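Cytidine deaminase (Mycobacterium leprae, PDB 3R2N) probably catalyses the zinc-dependent hydrolytic deamination of cytidine to uridine in pyrimidine salvage, working as a homotetramer. Local coordinates at residues 110-115 against 120-125; 14-19 against 42-47. All coordinates share one frame; numbering follows the deposited sequence.

Contact 1 of 2, residues 110-115 against 120-125; sequences IMTPKG and AQLLPQ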
loop_
_atom_site.group_PDB
_atom_site.type_symbol
_atom_site.label_atom_id
_atom_site.label_comp_id
_atom_site.label_asym_id
_atom_site.label_seq_id
_atom_site.Cartn_x
_atom_site.Cartn_y
_atom_site.Cartn_z
ATOM N N ILE D 110 -1.916 -19.897 -11.636
ATOM C CA ILE D 110 -2.785 -19.572 -10.509
ATOM C C ILE D 110 -4.039 -20.423 -10.604
ATOM O O ILE D 110 -4.641 -20.499 -11.661
ATOM C CB ILE D 110 -3.226 -18.096 -10.573
ATOM C CG1 ILE D 110 -2.030 -17.140 -10.734
ATOM C CG2 ILE D 110 -4.116 -17.744 -9.414
ATOM C CD1 ILE D 110 -0.950 -17.263 -9.698
ATOM N N MET D 111 -4.459 -21.054 -9.518
ATOM C CA MET D 111 -5.797 -21.678 -9.514
ATOM C C MET D 111 -6.889 -20.598 -9.348
ATOM O O MET D 111 -6.734 -19.660 -8.585
ATOM C CB MET D 111 -5.894 -22.769 -8.439
ATOM C CG MET D 111 -7.254 -23.449 -8.322
ATOM S SD MET D 111 -7.725 -24.304 -9.817
ATOM C CE MET D 111 -6.892 -25.879 -9.561
ATOM N N THR D 112 -7.962 -20.704 -10.115
ATOM C CA THR D 112 -9.059 -19.725 -10.095
ATOM C C THR D 112 -10.377 -20.478 -10.027
ATOM O O THR D 112 -10.413 -21.662 -10.369
ATOM C CB THR D 112 -9.099 -18.818 -11.363
ATOM O OG1 THR D 112 -9.861 -19.457 -12.410
ATOM C CG2 THR D 112 -7.713 -18.466 -11.846
ATOM N N PRO D 113 -11.460 -19.810 -9.561
ATOM C CA PRO D 113 -12.807 -20.402 -9.536
ATOM C C PRO D 113 -13.175 -21.129 -10.819
ATOM O O PRO D 113 -13.971 -22.062 -10.775
ATOM C CB PRO D 113 -13.713 -19.179 -9.364
ATOM C CG PRO D 113 -12.871 -18.233 -8.505
ATOM C CD PRO D 113 -11.415 -18.534 -8.817
ATOM N N LYS D 114 -12.590 -20.689 -11.941
ATOM C CA LYS D 114 -12.791 -21.281 -13.268
ATOM C C LYS D 114 -11.628 -22.161 -13.756
ATOM O O LYS D 114 -11.495 -22.394 -14.969
ATOM C CB LYS D 114 -13.010 -20.171 -14.304
ATOM C CG LYS D 114 -14.326 -19.388 -14.165
ATOM C CD LYS D 114 -14.301 -18.083 -15.002
ATOM C CE LYS D 114 -13.950 -18.340 -16.490
ATOM N NZ LYS D 114 -13.713 -17.067 -17.240
ATOM N N GLY D 115 -10.796 -22.653 -12.840
ATOM C CA GLY D 115 -9.663 -23.495 -13.230
ATOM C C GLY D 115 -8.336 -22.757 -13.321
ATOM O O GLY D 115 -8.255 -21.567 -13.037
ATOM N N ALA D 120 -0.108 -14.372 -17.559
ATOM C CA ALA D 120 -0.310 -13.719 -18.854
ATOM C C ALA D 120 -1.799 -13.465 -19.094
ATOM O O ALA D 120 -2.180 -12.405 -19.602
ATOM C CB ALA D 120 0.299 -14.585 -20.004
ATOM N N GLN D 121 -2.622 -14.456 -18.740
ATOM C CA GLN D 121 -4.068 -14.329 -18.829
ATOM C C GLN D 121 -4.638 -13.412 -17.751
ATOM O O GLN D 121 -5.576 -12.650 -18.014
ATOM C CB GLN D 121 -4.743 -15.701 -18.765
ATOM C CG GLN D 121 -4.296 -16.625 -19.872
ATOM C CD GLN D 121 -4.630 -18.075 -19.603
ATOM O OE1 GLN D 121 -4.185 -18.663 -18.620
ATOM N NE2 GLN D 121 -5.407 -18.674 -20.500
ATOM N N LEU D 122 -4.081 -13.487 -16.545
ATOM C CA LEU D 122 -4.629 -12.723 -15.421
ATOM C C LEU D 122 -4.169 -11.280 -15.362
ATOM O O LEU D 122 -4.903 -10.431 -14.866
ATOM C CB LEU D 122 -4.405 -13.432 -14.080
ATOM C CG LEU D 122 -5.086 -14.806 -13.945
ATOM C CD1 LEU D 122 -4.830 -15.333 -12.554
ATOM C CD2 LEU D 122 -6.590 -14.741 -14.227
ATOM N N LEU D 123 -2.973 -10.998 -15.869
ATOM C CA LEU D 123 -2.492 -9.623 -15.916
ATOM C C LEU D 123 -1.853 -9.325 -17.269
ATOM O O LEU D 123 -0.634 -9.162 -17.333
ATOM C CB LEU D 123 -1.512 -9.337 -14.756
ATOM C CG LEU D 123 -1.123 -7.908 -14.345
ATOM C CD1 LEU D 123 -2.259 -7.161 -13.599
ATOM C CD2 LEU D 123 0.131 -7.907 -13.461
ATOM N N PRO D 124 -2.675 -9.234 -18.358
ATOM C CA PRO D 124 -2.167 -8.892 -19.714
ATOM C C PRO D 124 -1.388 -7.605 -19.680
ATOM O O PRO D 124 -1.800 -6.654 -19.006
ATOM C CB PRO D 124 -3.426 -8.655 -20.533
ATOM C CG PRO D 124 -4.552 -9.186 -19.729
ATOM C CD PRO D 124 -4.152 -9.253 -18.310
ATOM N N GLN D 125 -0.275 -7.571 -20.405
ATOM C CA GLN D 125 0.676 -6.448 -20.312
ATOM C C GLN D 125 0.639 -5.546 -21.552
ATOM O O GLN D 125 -0.390 -5.424 -22.232
ATOM C CB GLN D 125 2.107 -6.983 -20.099
ATOM C CG GLN D 125 2.355 -7.690 -18.781
ATOM C CD GLN D 125 2.515 -6.713 -17.604
ATOM O OE1 GLN D 125 3.309 -5.759 -17.656
ATOM N NE2 GLN D 125 1.768 -6.966 -16.534
#
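Leu122 puts a single methyl, CD1, against Ile110. CD1 of Leu122 lies 3.8 Å from both CB and CG1 of Ile110 and a little further from CG2, so it rests in the fork of the beta-branched side chain. The two side chains meet at a slant. CD1 of Leu122 also approaches CG2 of Thr112, more loosely, at 4.3 Å. No hydrogen bond joins the segments; all three touching residues are buried.

Thr112 has its hydroxyl tied up in its own turn. OG1 of Thr112 donates a hydrogen bond to O of Gly115 at 2.7 Å, in the carbonyl plane and on a lone pair. OG1 of Thr112 also accepts from N of Lys114 at 3.0 Å, which makes an ST turn. With the rotation of Thr112 fixed in this way (chi1 87°), CG2 is the branch that meets the leucine. A type I beta turn from Thr112 to Gly115 forms the hairpin bend, closed by Gly115 N to Thr112 O at 2.7 Å.

The main-chain O of Leu122 is hydrogen-bonded to Arg97 NH1. Leu122 also touches Met91 and Gln117, and Ile110 packs on Leu100 and Val80. The short helix 119-122 thus folds back on the hairpin of strands 109-112 and 115-118, with helix 94-104 beside them.

Contact 2 of 2, residues 14-19 against 42-47; sequences QKAAVA and GRLITG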
loop_
_atom_site.group_PDB
_atom_site.type_symbol
_atom_site.label_atom_id
_atom_site.label_comp_id
_atom_site.label_asym_id
_atom_site.label_seq_id
_atom_site.Cartn_x
_atom_site.Cartn_y
_atom_site.Cartn_z
ATOM N N GLN D 14 -3.852 -26.740 -2.101
ATOM C CA GLN D 14 -5.144 -26.359 -1.500
ATOM C C GLN D 14 -5.202 -26.698 -0.007
ATOM O O GLN D 14 -5.589 -25.844 0.835
ATOM C CB GLN D 14 -6.315 -26.917 -2.331
ATOM C CG GLN D 14 -7.318 -27.813 -1.627
ATOM C CD GLN D 14 -8.398 -27.056 -0.915
ATOM O OE1 GLN D 14 -8.754 -27.384 0.217
ATOM N NE2 GLN D 14 -8.940 -26.037 -1.571
ATOM N N LYS D 15 -4.760 -27.910 0.322
ATOM C CA LYS D 15 -4.630 -28.363 1.715
ATOM C C LYS D 15 -3.639 -27.497 2.492
ATOM O O LYS D 15 -3.905 -27.139 3.635
ATOM C CB LYS D 15 -4.228 -29.836 1.793
ATOM C CG LYS D 15 -5.383 -30.803 1.493
ATOM C CD LYS D 15 -4.865 -32.216 1.239
ATOM C CE LYS D 15 -5.703 -32.927 0.192
ATOM N NZ LYS D 15 -6.700 -33.921 0.738
ATOM N N ALA D 16 -2.508 -27.169 1.873
ATOM C CA ALA D 16 -1.478 -26.331 2.532
ATOM C C ALA D 16 -1.996 -24.933 2.825
ATOM O O ALA D 16 -1.717 -24.380 3.886
ATOM C CB ALA D 16 -0.224 -26.258 1.699
ATOM N N ALA D 17 -2.762 -24.377 1.883
ATOM C CA ALA D 17 -3.372 -23.054 2.051
ATOM C C ALA D 17 -4.489 -23.043 3.098
ATOM O O ALA D 17 -4.627 -22.080 3.836
ATOM C CB ALA D 17 -3.879 -22.500 0.701
ATOM N N VAL D 18 -5.299 -24.099 3.152
ATOM C CA VAL D 18 -6.311 -24.240 4.203
ATOM C C VAL D 18 -5.594 -24.270 5.541
ATOM O O VAL D 18 -5.982 -23.556 6.472
ATOM C CB VAL D 18 -7.155 -25.533 4.011
ATOM C CG1 VAL D 18 -7.822 -25.977 5.338
ATOM C CG2 VAL D 18 -8.173 -25.331 2.898
ATOM N N ALA D 19 -4.528 -25.069 5.620
ATOM C CA ALA D 19 -3.755 -25.197 6.848
ATOM C C ALA D 19 -3.180 -23.848 7.299
ATOM O O ALA D 19 -3.351 -23.453 8.467
ATOM C CB ALA D 19 -2.634 -26.237 6.662
ATOM N N GLY D 42 10.889 -26.624 -6.281
ATOM C CA GLY D 42 9.934 -27.576 -5.714
ATOM C C GLY D 42 9.439 -27.366 -4.283
ATOM O O GLY D 42 8.561 -28.116 -3.817
ATOM N N ARG D 43 10.002 -26.396 -3.564
ATOM C CA ARG D 43 9.535 -26.154 -2.192
ATOM C C ARG D 43 8.196 -25.423 -2.108
ATOM O O ARG D 43 7.842 -24.588 -2.968
ATOM C CB ARG D 43 10.585 -25.460 -1.303
ATOM C CG ARG D 43 10.644 -23.962 -1.420
ATOM C CD ARG D 43 11.870 -23.430 -0.686
ATOM N NE ARG D 43 11.991 -21.983 -0.832
ATOM C CZ ARG D 43 12.589 -21.362 -1.856
ATOM N NH1 ARG D 43 12.637 -20.026 -1.870
ATOM N NH2 ARG D 43 13.160 -22.050 -2.854
ATOM N N LEU D 44 7.464 -25.775 -1.060
ATOM C CA LEU D 44 6.153 -25.220 -0.783
ATOM C C LEU D 44 6.299 -24.029 0.147
ATOM O O LEU D 44 6.885 -24.152 1.216
ATOM C CB LEU D 44 5.274 -26.274 -0.115
ATOM C CG LEU D 44 3.773 -26.168 -0.410
ATOM C CD1 LEU D 44 3.105 -27.518 -0.156
ATOM C CD2 LEU D 44 3.063 -25.073 0.367
ATOM N N ILE D 45 5.773 -22.882 -0.263
ATOM C CA ILE D 45 5.655 -21.751 0.630
ATOM C C ILE D 45 4.201 -21.342 0.841
ATOM O O ILE D 45 3.330 -21.774 0.099
ATOM C CB ILE D 45 6.579 -20.570 0.239
ATOM C CG1 ILE D 45 6.270 -20.037 -1.170
ATOM C CG2 ILE D 45 8.042 -21.013 0.411
ATOM C CD1 ILE D 45 7.182 -18.867 -1.597
ATOM N N THR D 46 3.938 -20.562 1.890
ATOM C CA THR D 46 2.572 -20.160 2.256
ATOM C C THR D 46 2.578 -18.719 2.749
ATOM O O THR D 46 3.640 -18.129 2.933
ATOM C CB THR D 46 2.027 -20.984 3.407
ATOM O OG1 THR D 46 2.769 -20.649 4.598
ATOM C CG2 THR D 46 2.118 -22.483 3.125
ATOM N N GLY D 47 1.377 -18.177 2.969
ATOM C CA GLY D 47 1.183 -16.802 3.432
ATOM C C GLY D 47 -0.253 -16.671 3.908
ATOM O O GLY D 47 -1.139 -17.391 3.418
#
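Ala16 and Leu44 form the close part of this contact. The CB of Ala16 meets both methyls of Leu44, lying 3.7 Å from CD2 and 4.0 Å from CD1. The alanine methyl therefore sits at the fork of the leucine rather than on one branch. Leu44 reaches it with CG turned roughly away from its backbone N, at a chi1 of -149° that is well off the ideal staggered value. Ala36, on the neighbouring strand 34-39, touches both Ala16 and Leu44.

Thr46 makes the looser part. It lies two residues further along the strand, so its CB points to the helix as that of Leu44 does. CG2 of Thr46 comes only to 4.3 Å from the backbone O of Ala16, a loose approach of a methyl to a carbonyl oxygen. Ala20, one turn further along the helix, also touches Thr46.

This is helix-on-sheet packing in the alpha/beta fold of the cytidine deaminase family. Helix 10-21 lies on one face of the mixed sheet and here meets its outermost strand, 44-48. Ile45 points to the other face, where it packs on Met65 and Leu69 of helix 61-71. The sheet is thus sandwiched between helices. Elsewhere on helix 10-21, Gln14 touches Tyr81 and Val83 and donates NE2 to O of Gly87.

The contact as a whole lies at the surface: Ala16, Leu44 and Thr46 are all partly exposed, and Lys15 and Ala19 on the helix are exposed. Before the strand, Arg43 turns elsewhere, with NH2 in a salt bridge to Asp41 and NE hydrogen-bonded to OG1 of Thr72.

Both contacts set a helix against the same mixed sheet, but towards its two opposite edges. Contact 2 uses the edge strand 44-48. Contact 1 uses strand 109-112, next to the opposite edge strand 115-118. Their centres are 19 Å apart, on opposite sides of the chain's centre. Neither has a hydrogen bond between its segments, and the buried areas are almost equal. Contact 1 is buried, and its threonine hydroxyl is satisfied inside the hairpin turn. Contact 2 is at the surface, among partly exposed residues. Contact 1 also borders a second subunit, where Pro124 O is hydrogen-bonded to Arg97 of that subunit; no other chain of the assembly touches the segments of contact 2.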